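Local coordinates for hydrogenase maturation factor (Thermoanaerobacter tengcongensis, PDB 3VTH), which probably transfers the carbamoyl group of carbamoyl phosphate to the C-terminal cysteine of HypE, at the expense of ATP, during [NiFe]-hydrogenase maturation, at residues S98-G103 with E147-D152; F17-G22 with P106-M111; Y265-P270 with K287-K292; K206-A211 with Y315-E320. All blocks are in the same frame, centred on the assembly; numbering follows the deposited sequence.

Contact 1: residues S98-G103 with E147-D152; sequences SKEDGG and EDIPYD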
# COMPACT_ATOMS: atom_id res chain seq x y z
N SER A 98 2.15 9.83 -31.33
CA SER A 98 3.02 10.02 -30.17
C SER A 98 4.50 10.07 -30.56
O SER A 98 4.90 9.47 -31.55
CB SER A 98 2.79 8.90 -29.16
OG SER A 98 1.48 8.97 -28.63
N LYS A 99 5.31 10.77 -29.77
CA LYS A 99 6.75 10.87 -30.06
C LYS A 99 7.59 10.41 -28.86
O LYS A 99 7.32 10.79 -27.72
CB LYS A 99 7.13 12.31 -30.46
CG LYS A 99 6.34 12.85 -31.65
CD LYS A 99 6.91 14.19 -32.15
CE LYS A 99 6.47 14.52 -33.58
NZ LYS A 99 4.99 14.48 -33.77
N GLU A 100 8.60 9.59 -29.14
CA GLU A 100 9.57 9.14 -28.14
C GLU A 100 10.83 10.01 -28.25
O GLU A 100 11.57 9.90 -29.22
CB GLU A 100 9.89 7.64 -28.34
CG GLU A 100 11.14 7.13 -27.61
CD GLU A 100 11.04 7.23 -26.10
OE1 GLU A 100 10.22 6.49 -25.51
OE2 GLU A 100 11.77 8.05 -25.51
N ASP A 101 11.03 10.90 -27.29
CA ASP A 101 12.09 11.89 -27.28
C ASP A 101 12.99 11.68 -26.06
O ASP A 101 13.61 12.58 -25.59
CB ASP A 101 11.45 13.27 -27.19
CG ASP A 101 12.40 14.42 -27.51
OD1 ASP A 101 13.43 14.22 -28.13
OD2 ASP A 101 12.08 15.56 -27.16
N GLY A 102 13.02 10.48 -25.54
CA GLY A 102 13.85 10.17 -24.40
C GLY A 102 13.56 10.68 -22.99
O GLY A 102 14.38 10.53 -22.13
N GLY A 103 12.41 11.25 -22.69
CA GLY A 103 12.19 11.59 -21.30
C GLY A 103 11.59 10.46 -20.48
O GLY A 103 11.81 9.31 -20.75
N GLU A 147 2.76 -1.73 -21.25
CA GLU A 147 4.08 -2.32 -21.49
C GLU A 147 5.18 -1.28 -21.56
O GLU A 147 6.34 -1.58 -21.30
CB GLU A 147 4.09 -3.10 -22.80
CG GLU A 147 3.01 -4.17 -22.92
CD GLU A 147 3.02 -4.85 -24.28
OE1 GLU A 147 3.66 -4.32 -25.22
OE2 GLU A 147 2.39 -5.91 -24.42
N ASP A 148 4.82 -0.05 -21.94
CA ASP A 148 5.78 0.97 -22.31
C ASP A 148 5.01 2.27 -22.50
O ASP A 148 3.78 2.25 -22.60
CB ASP A 148 6.47 0.58 -23.63
CG ASP A 148 7.81 1.30 -23.86
OD1 ASP A 148 8.33 1.98 -22.95
OD2 ASP A 148 8.35 1.17 -24.98
N ILE A 149 5.75 3.38 -22.54
CA ILE A 149 5.18 4.70 -22.80
C ILE A 149 5.88 5.23 -24.04
O ILE A 149 6.88 4.65 -24.44
CB ILE A 149 5.35 5.66 -21.58
CG1 ILE A 149 6.83 5.85 -21.18
CG2 ILE A 149 4.55 5.13 -20.41
CD1 ILE A 149 7.60 6.86 -22.04
N PRO A 150 5.36 6.32 -24.67
CA PRO A 150 4.14 7.08 -24.40
C PRO A 150 2.92 6.18 -24.49
O PRO A 150 2.85 5.30 -25.36
CB PRO A 150 4.11 8.12 -25.52
CG PRO A 150 5.49 8.25 -25.99
CD PRO A 150 6.13 6.90 -25.78
N TYR A 151 1.97 6.40 -23.59
CA TYR A 151 0.74 5.60 -23.54
C TYR A 151 -0.01 5.68 -24.87
O TYR A 151 -0.26 6.77 -25.39
CB TYR A 151 -0.15 6.07 -22.38
CG TYR A 151 -1.51 5.42 -22.32
CD1 TYR A 151 -2.63 6.06 -22.84
CD2 TYR A 151 -1.69 4.17 -21.71
CE1 TYR A 151 -3.90 5.47 -22.78
CE2 TYR A 151 -2.96 3.57 -21.63
CZ TYR A 151 -4.05 4.24 -22.16
OH TYR A 151 -5.30 3.67 -22.08
N ASP A 152 -0.31 4.51 -25.43
CA ASP A 152 -1.13 4.36 -26.62
C ASP A 152 -1.60 2.91 -26.61
O ASP A 152 -0.95 2.07 -26.01
CB ASP A 152 -0.31 4.59 -27.89
CG ASP A 152 -0.29 6.04 -28.32
OD1 ASP A 152 -1.36 6.70 -28.33
OD2 ASP A 152 0.81 6.53 -28.64
O HOH W 1 0.75 7.38 -31.71
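The carboxylate of Asp-152 is approached by Ser-98 on the syn side of OD2, with the hydroxyl 18° out of the carboxylate plane. Ser-98 OG donates to Asp-152 OD2 over a short 2.5 Å. Ser-98 chi1 of -66° sets OG beside the serine's own backbone N, and water 1 closes a small ring there, accepting from Ser-98 N at 2.8 Å and donating to Asp-152 OD2 at 3.2 Å. The other oxygen, OD1, forms a salt bridge with Arg-26, so both ends of the carboxylate are held. With an alanine here, the Ser-98 hydroxyl and the Arg-26 guanidinium are likely to be left without the carboxylate that holds them both. Pro-150, preceded by a cis peptide bond, lays its ring along the backbone of segment 98-103: CB lies 3.9 Å from Ser-98 CB, and CG lies 3.6 Å from Lys-99 O. The bent Glu-100 chain crosses the ring at about a right angle, OE1 4.1 Å from Pro-150 CD, while OE2 takes the N-H of Gly-102. The contact joins the loop between helices 115-121 and 165-171 to the loop that follows strand 93-95 of the acylphosphatase-like sheet, beside the predicted active-site residues Arg-26 and Asn-44.

Contact 2: residues F17-G22 with P106-M111; sequences FGIVQG and PVSPDM. With PO4 (phosphate ion), chain E.
Ile-19 meets the 106-111 loop with both branches: a chi1 of -59° turns CG2 anti to the backbone N and onto Ser-108, while an extended chi2 (176°) places CD1 against Pro-109. CG2 of Ile-19 lies 3.7 Å from Ser-108 CB, CD1 lies 4.0 Å from Pro-109 CD, and CG1 lies 3.9 Å from Pro-106 CB. The isoleucine thus spans two prolines, its side chain at about a right angle to that of Pro-109. Cut back to an alanine, this position would probably leave a gap between Pro-106 and Pro-109 and strip Ser-108 CB of its apolar neighbour. Pro-106 also packs on the backbone of Gly-18, with CD 3.4 Å from Gly-18 O. Polar backbone atoms are joined through water: water 2 donates to Gln-21 O and accepts from Ser-108 N, both at 2.8 Å, and water 4 accepts from Gln-21 N while lying 2.7 Å from Pro-106 O. The Gln-21 amide is held from outside, NE2 bonding to Gly-48 O. Beyond it, Gly-22 N donates to phosphate O3 at 2.9 Å, nearly straight at 165°. The backbone amides of Val-23, Gly-24 and Phe-25 and the side chain of Arg-26 also bind this phosphate, forming an anion-binding loop consistent with the predicted acylphosphatase active site, with the approach to it, Gly-18 to Gln-21, packed on the 106-111 loop.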
# COMPACT_ATOMS: atom_id res chain seq x y z
N PHE A 17 2.98 17.96 -17.28
CA PHE A 17 3.72 16.89 -16.64
C PHE A 17 2.95 16.31 -15.47
O PHE A 17 2.18 17.02 -14.82
CB PHE A 17 5.07 17.42 -16.12
CG PHE A 17 5.92 18.07 -17.18
CD1 PHE A 17 6.01 19.45 -17.27
CD2 PHE A 17 6.62 17.30 -18.11
CE1 PHE A 17 6.80 20.07 -18.26
CE2 PHE A 17 7.40 17.90 -19.10
CZ PHE A 17 7.49 19.29 -19.18
N GLY A 18 3.20 15.03 -15.17
CA GLY A 18 2.53 14.31 -14.09
C GLY A 18 1.84 13.08 -14.64
O GLY A 18 2.27 12.51 -15.64
N ILE A 19 0.77 12.64 -13.97
CA ILE A 19 -0.07 11.61 -14.55
C ILE A 19 -0.98 12.30 -15.57
O ILE A 19 -2.01 12.88 -15.23
CB ILE A 19 -0.87 10.82 -13.49
CG1 ILE A 19 0.10 10.15 -12.49
CG2 ILE A 19 -1.82 9.78 -14.17
CD1 ILE A 19 -0.58 9.41 -11.31
N VAL A 20 -0.55 12.30 -16.82
CA VAL A 20 -1.20 13.10 -17.85
C VAL A 20 -1.46 12.28 -19.13
O VAL A 20 -1.85 12.85 -20.16
CB VAL A 20 -0.40 14.39 -18.15
CG1 VAL A 20 -0.31 15.28 -16.90
CG2 VAL A 20 1.02 14.04 -18.66
N GLN A 21 -1.21 10.97 -19.06
CA GLN A 21 -1.46 10.07 -20.20
C GLN A 21 -2.39 8.97 -19.73
O GLN A 21 -2.37 8.61 -18.54
CB GLN A 21 -0.17 9.44 -20.73
CG GLN A 21 0.88 10.46 -21.19
CD GLN A 21 2.11 9.80 -21.76
OE1 GLN A 21 2.27 8.58 -21.69
NE2 GLN A 21 3.00 10.61 -22.33
N GLY A 22 -3.22 8.45 -20.64
CA GLY A 22 -4.24 7.47 -20.30
C GLY A 22 -5.39 8.03 -19.48
O GLY A 22 -6.07 7.28 -18.75
N PRO A 106 5.24 9.69 -15.50
CA PRO A 106 4.49 8.82 -14.59
C PRO A 106 3.40 8.01 -15.34
O PRO A 106 2.98 8.40 -16.44
CB PRO A 106 3.83 9.81 -13.64
CG PRO A 106 4.81 10.97 -13.60
CD PRO A 106 5.31 11.08 -15.01
N VAL A 107 2.98 6.90 -14.73
CA VAL A 107 1.96 6.00 -15.26
C VAL A 107 0.78 5.97 -14.29
O VAL A 107 0.96 5.89 -13.07
CB VAL A 107 2.54 4.58 -15.50
CG1 VAL A 107 1.43 3.52 -15.73
CG2 VAL A 107 3.49 4.58 -16.73
N SER A 108 -0.43 6.07 -14.85
CA SER A 108 -1.65 6.03 -14.04
C SER A 108 -1.83 4.69 -13.31
O SER A 108 -1.58 3.64 -13.90
CB SER A 108 -2.89 6.29 -14.91
OG SER A 108 -4.08 6.25 -14.10
N PRO A 109 -2.27 4.73 -12.05
CA PRO A 109 -2.74 3.47 -11.47
C PRO A 109 -4.00 2.94 -12.19
O PRO A 109 -4.68 3.68 -12.92
CB PRO A 109 -3.08 3.83 -10.01
CG PRO A 109 -2.24 5.07 -9.73
CD PRO A 109 -2.22 5.82 -11.05
N ASP A 110 -4.27 1.66 -11.99
CA ASP A 110 -5.54 1.03 -12.38
C ASP A 110 -6.71 1.63 -11.62
O ASP A 110 -6.61 1.89 -10.42
CB ASP A 110 -5.45 -0.47 -12.07
CG ASP A 110 -4.24 -1.10 -12.70
OD1 ASP A 110 -4.26 -1.28 -13.94
OD2 ASP A 110 -3.25 -1.36 -11.97
N MET A 111 -7.82 1.83 -12.32
CA MET A 111 -8.96 2.55 -11.76
C MET A 111 -10.28 1.78 -11.84
O MET A 111 -10.54 1.12 -12.85
CB MET A 111 -9.10 3.93 -12.43
CG MET A 111 -7.99 4.93 -12.05
SD MET A 111 -8.05 5.42 -10.31
CE MET A 111 -6.36 6.00 -10.03
P PO4 E . -4.71 10.09 -23.18
O1 PO4 E . -5.81 9.12 -22.83
O2 PO4 E . -4.50 11.08 -22.07
O3 PO4 E . -3.43 9.31 -23.36
O4 PO4 E . -5.06 10.83 -24.46
O HOH W 2 -0.62 6.58 -17.63
O HOH W 3 2.00 7.18 -19.00
O HOH W 4 0.57 9.43 -17.10

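Contact 3: residues Y265-P270 with K287-K292; sequences YCIVSP and KKKGEK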
# COMPACT_ATOMS: atom_id res chain seq x y z
N TYR A 265 -22.48 -4.41 8.59
CA TYR A 265 -21.43 -5.16 9.26
C TYR A 265 -20.40 -4.28 9.95
O TYR A 265 -19.62 -4.76 10.78
CB TYR A 265 -20.71 -6.06 8.27
CG TYR A 265 -21.59 -7.05 7.57
CD1 TYR A 265 -21.88 -8.28 8.15
CD2 TYR A 265 -22.12 -6.77 6.31
CE1 TYR A 265 -22.71 -9.21 7.51
CE2 TYR A 265 -22.95 -7.70 5.65
CZ TYR A 265 -23.23 -8.90 6.26
OH TYR A 265 -24.01 -9.81 5.61
N CYS A 266 -20.37 -3.00 9.59
CA CYS A 266 -19.27 -2.13 9.98
C CYS A 266 -19.72 -0.73 10.29
O CYS A 266 -20.75 -0.27 9.80
CB CYS A 266 -18.24 -2.04 8.84
SG CYS A 266 -17.51 -3.61 8.38
N ILE A 267 -18.93 -0.06 11.12
CA ILE A 267 -19.00 1.38 11.30
C ILE A 267 -18.29 2.00 10.11
O ILE A 267 -17.18 1.60 9.77
CB ILE A 267 -18.31 1.80 12.64
CG1 ILE A 267 -19.10 1.25 13.83
CG2 ILE A 267 -18.12 3.33 12.71
CD1 ILE A 267 -18.42 1.38 15.21
N VAL A 268 -18.94 2.96 9.45
CA VAL A 268 -18.36 3.63 8.28
C VAL A 268 -18.53 5.14 8.42
O VAL A 268 -19.63 5.66 8.28
CB VAL A 268 -19.03 3.15 6.96
CG1 VAL A 268 -18.32 3.75 5.72
CG2 VAL A 268 -19.06 1.64 6.86
N SER A 269 -17.44 5.84 8.74
CA SER A 269 -17.44 7.30 8.81
C SER A 269 -17.54 7.92 7.41
O SER A 269 -17.31 7.23 6.41
CB SER A 269 -16.15 7.78 9.47
OG SER A 269 -15.05 7.53 8.61
N PRO A 270 -17.83 9.23 7.33
CA PRO A 270 -17.80 9.82 5.98
C PRO A 270 -16.44 9.72 5.28
O PRO A 270 -16.40 9.55 4.07
CB PRO A 270 -18.20 11.29 6.23
CG PRO A 270 -19.07 11.22 7.47
CD PRO A 270 -18.41 10.16 8.33
N LYS A 287 -14.18 -0.88 11.61
CA LYS A 287 -14.61 -1.48 12.87
C LYS A 287 -15.92 -2.24 12.68
O LYS A 287 -16.86 -1.72 12.07
CB LYS A 287 -14.77 -0.43 13.97
CG LYS A 287 -13.44 0.22 14.42
CD LYS A 287 -12.62 -0.69 15.37
CE LYS A 287 -11.33 0.00 15.83
NZ LYS A 287 -10.53 -0.81 16.80
N LYS A 288 -15.96 -3.46 13.22
CA LYS A 288 -17.14 -4.33 13.13
C LYS A 288 -18.29 -3.78 13.97
O LYS A 288 -18.06 -3.33 15.10
CB LYS A 288 -16.82 -5.74 13.65
CG LYS A 288 -15.86 -6.57 12.79
CD LYS A 288 -15.51 -7.85 13.58
CE LYS A 288 -14.71 -8.83 12.74
NZ LYS A 288 -14.32 -9.98 13.57
N LYS A 289 -19.50 -3.81 13.43
CA LYS A 289 -20.71 -3.50 14.22
C LYS A 289 -21.93 -4.10 13.56
O LYS A 289 -22.10 -3.98 12.35
CB LYS A 289 -20.90 -1.99 14.38
CG LYS A 289 -22.19 -1.59 15.16
CD LYS A 289 -22.35 -0.07 15.33
CE LYS A 289 -22.69 0.64 13.99
NZ LYS A 289 -24.00 0.21 13.45
N GLY A 290 -22.79 -4.73 14.36
CA GLY A 290 -24.08 -5.22 13.90
C GLY A 290 -24.05 -6.67 13.48
O GLY A 290 -23.79 -7.55 14.31
N GLU A 291 -24.34 -6.93 12.21
CA GLU A 291 -24.37 -8.29 11.66
C GLU A 291 -22.97 -8.89 11.54
O GLU A 291 -21.96 -8.17 11.43
CB GLU A 291 -25.04 -8.30 10.28
CG GLU A 291 -26.55 -8.21 10.30
CD GLU A 291 -27.14 -8.58 8.95
OE1 GLU A 291 -27.59 -9.73 8.81
OE2 GLU A 291 -27.12 -7.73 8.03
N LYS A 292 -22.92 -10.22 11.54
CA LYS A 292 -21.66 -10.96 11.53
C LYS A 292 -21.48 -11.77 10.25
O LYS A 292 -22.42 -12.37 9.76
CB LYS A 292 -21.60 -11.90 12.73
CG LYS A 292 -21.27 -11.21 14.05
CD LYS A 292 -21.03 -12.25 15.15
CE LYS A 292 -20.88 -11.59 16.50
NZ LYS A 292 -22.21 -11.29 17.09
O HOH W 5 -19.42 -7.48 11.67
O HOH W 6 -22.88 1.21 10.43
O HOH W 7 -14.79 1.89 10.90
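Tyr-265 and Glu-291 cross obliquely, the phenol ring and carboxylate planes 11° apart, but the carboxylate itself does not meet the ring. Glu-291 CB and the backbone carbonyl make the contact, on the CD1-CE1 side: CE1 of Tyr-265 lies 3.7 Å from Glu-291 CB, and its CD1 lies 3.3 Å from Glu-291 O. Lys-292 O lies at the ring edge, in its plane. Ile-267 and Lys-289 run across each other at about a right angle. The lysine chain leaves its backbone extended (chi1 178°), then folds at chi3 and chi4, which brings CE to 3.6 Å from Ile-267 CG1 and lays the aliphatic part of the chain against it. Between these pairs the backbones form a single beta bridge, Cys-266 with Lys-288, at the end of strand 283-287 in the large mixed sheet of the YrdC-like (telomere recombination) domain. Lys-289 N donates to Tyr-265 O and Ile-267 N to Lys-287 O, each at 2.8 Å. Water 5 donates to both Tyr-265 O and Glu-291 O. Cys-266 packs on Leu-304 and Val-306 of strand 303-307; Lys-287 forms a salt bridge with Asp-302, and the extended Lys-288 chain ends on the carbonyls of Ala-298 and Leu-301.

Contact 4: residues K206-A211 with Y315-E320; sequences KCVAKA and YLLMEE
Apolar packing joins the helices through Leu-317, whose CD1 settles against helix 204-213. This methyl lies 3.9 Å from Val-208 CG1 and equally far from Ala-209 CB, with Ala-209 N at 3.8 Å. CG of the leucine stands anti to its backbone N (chi1 -176°), which brings the branched end up against the other helix, and the Val-208 and Leu-317 side chains cross at about a right angle. The small Ala-209 also admits Glu-320: the two CB atoms approach to 3.5 Å. Charge is the second component. Glu-320 bends at chi2 (-55°), folding its carboxylate back over the aliphatic part of Lys-206, where CE lies 3.4 Å from Glu-320 OE1. The ammonium NZ of Lys-206 remains 4.2 Å from OE1, too far for a salt bridge, though the opposite charges probably still attract. The axes of the two short segments pass 9.2 Å apart at a crossing angle of -52°. Around them, Ile-205 and Leu-212 of helix 204-213 extend the packing on Leu-317, while Val-208 also rests on Phe-195 of strand 193-196. Cys-207, disulfide-bonded to Cys-200, contacts that strand too, and Tyr-315 reaches helix 115-121 from the farther side of helix 312-320.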
# COMPACT_ATOMS: atom_id res chain seq x y z
N LYS A 206 -22.81 -16.30 -14.46
CA LYS A 206 -23.80 -17.16 -13.81
C LYS A 206 -23.19 -18.50 -13.39
O LYS A 206 -23.56 -19.05 -12.37
CB LYS A 206 -25.00 -17.39 -14.73
CG LYS A 206 -26.31 -17.64 -14.00
CD LYS A 206 -27.53 -17.18 -14.85
CE LYS A 206 -27.39 -15.67 -15.19
NZ LYS A 206 -28.40 -15.17 -16.17
N CYS A 207 -22.26 -19.03 -14.19
CA CYS A 207 -21.56 -20.26 -13.82
C CYS A 207 -20.76 -20.07 -12.51
O CYS A 207 -20.72 -20.96 -11.65
CB CYS A 207 -20.64 -20.73 -14.96
SG CYS A 207 -21.49 -21.13 -16.53
N VAL A 208 -20.14 -18.89 -12.39
CA VAL A 208 -19.39 -18.50 -11.19
C VAL A 208 -20.31 -18.37 -9.99
O VAL A 208 -20.02 -18.94 -8.93
CB VAL A 208 -18.60 -17.19 -11.44
CG1 VAL A 208 -18.00 -16.63 -10.12
CG2 VAL A 208 -17.50 -17.44 -12.45
N ALA A 209 -21.42 -17.65 -10.17
CA ALA A 209 -22.43 -17.48 -9.12
C ALA A 209 -22.93 -18.81 -8.57
O ALA A 209 -23.04 -18.97 -7.36
CB ALA A 209 -23.59 -16.64 -9.61
N LYS A 210 -23.21 -19.75 -9.47
CA LYS A 210 -23.67 -21.08 -9.05
C LYS A 210 -22.62 -21.82 -8.22
O LYS A 210 -22.93 -22.36 -7.16
CB LYS A 210 -24.16 -21.91 -10.24
CG LYS A 210 -25.38 -21.28 -10.93
CD LYS A 210 -26.35 -22.29 -11.51
CE LYS A 210 -27.55 -21.56 -12.14
NZ LYS A 210 -28.62 -22.49 -12.60
N ALA A 211 -21.37 -21.82 -8.69
CA ALA A 211 -20.28 -22.43 -7.92
C ALA A 211 -20.17 -21.83 -6.51
O ALA A 211 -20.10 -22.57 -5.51
CB ALA A 211 -18.97 -22.32 -8.67
N TYR A 315 -19.63 -6.19 -10.61
CA TYR A 315 -21.01 -5.68 -10.66
C TYR A 315 -21.95 -6.71 -11.26
O TYR A 315 -23.09 -6.86 -10.81
CB TYR A 315 -21.09 -4.38 -11.46
CG TYR A 315 -20.41 -3.21 -10.79
CD1 TYR A 315 -21.09 -2.43 -9.85
CD2 TYR A 315 -19.10 -2.85 -11.12
CE1 TYR A 315 -20.46 -1.33 -9.23
CE2 TYR A 315 -18.47 -1.77 -10.52
CZ TYR A 315 -19.17 -1.01 -9.58
OH TYR A 315 -18.54 0.06 -9.01
N LEU A 316 -21.48 -7.40 -12.30
CA LEU A 316 -22.27 -8.48 -12.91
C LEU A 316 -22.51 -9.63 -11.93
O LEU A 316 -23.64 -10.12 -11.78
CB LEU A 316 -21.58 -8.98 -14.18
CG LEU A 316 -21.53 -7.99 -15.37
CD1 LEU A 316 -20.66 -8.55 -16.50
CD2 LEU A 316 -22.91 -7.63 -15.87
N LEU A 317 -21.45 -10.05 -11.24
CA LEU A 317 -21.56 -11.13 -10.26
C LEU A 317 -22.53 -10.76 -9.13
O LEU A 317 -23.34 -11.59 -8.71
CB LEU A 317 -20.18 -11.49 -9.69
CG LEU A 317 -20.10 -12.68 -8.70
CD1 LEU A 317 -20.74 -13.97 -9.31
CD2 LEU A 317 -18.66 -12.93 -8.26
N MET A 318 -22.45 -9.51 -8.67
CA MET A 318 -23.30 -9.00 -7.59
C MET A 318 -24.80 -9.04 -7.87
O MET A 318 -25.59 -9.22 -6.95
CB MET A 318 -22.86 -7.58 -7.16
CG MET A 318 -21.54 -7.52 -6.38
SD MET A 318 -21.66 -8.50 -4.86
CE MET A 318 -20.05 -8.25 -4.13
N GLU A 319 -25.20 -8.88 -9.13
CA GLU A 319 -26.61 -9.09 -9.47
C GLU A 319 -27.04 -10.58 -9.41
O GLU A 319 -28.24 -10.88 -9.36
CB GLU A 319 -27.02 -8.41 -10.81
CG GLU A 319 -25.88 -8.05 -11.74
CD GLU A 319 -26.26 -7.09 -12.87
OE1 GLU A 319 -25.52 -6.08 -13.08
OE2 GLU A 319 -27.26 -7.34 -13.56
N GLU A 320 -26.07 -11.49 -9.38
CA GLU A 320 -26.38 -12.94 -9.37
C GLU A 320 -26.35 -13.57 -7.98
O GLU A 320 -27.03 -14.57 -7.75
CB GLU A 320 -25.48 -13.74 -10.32
CG GLU A 320 -25.55 -13.33 -11.80
CD GLU A 320 -26.95 -13.35 -12.39
OE1 GLU A 320 -27.72 -14.30 -12.10
OE2 GLU A 320 -27.29 -12.43 -13.16

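In the fold
Contacts 1 and 2 alternate along the chain and meet in space, their centres 13 Å apart. Gln-21 OE1 is 2.9 Å from Tyr-151 N in a probable hydrogen bond, and Ile-149 CG2 packs 3.9 Å from Val-107 CG2. Both border the predicted acylphosphatase site: contact 2 supplies part of the phosphate-binding loop, and contact 1 reaches Arg-26 and Asn-44. Contacts 3 and 4 lie farther along the chain, contact 3 falling between the two segments of contact 4, with centres 25 Å apart. In contact 3 the Lys-288 side chain is about 6 Å from the bound ATP analogue. Contact 4 comes within about 9 Å of contact 2 at their nearest atoms, without touching it.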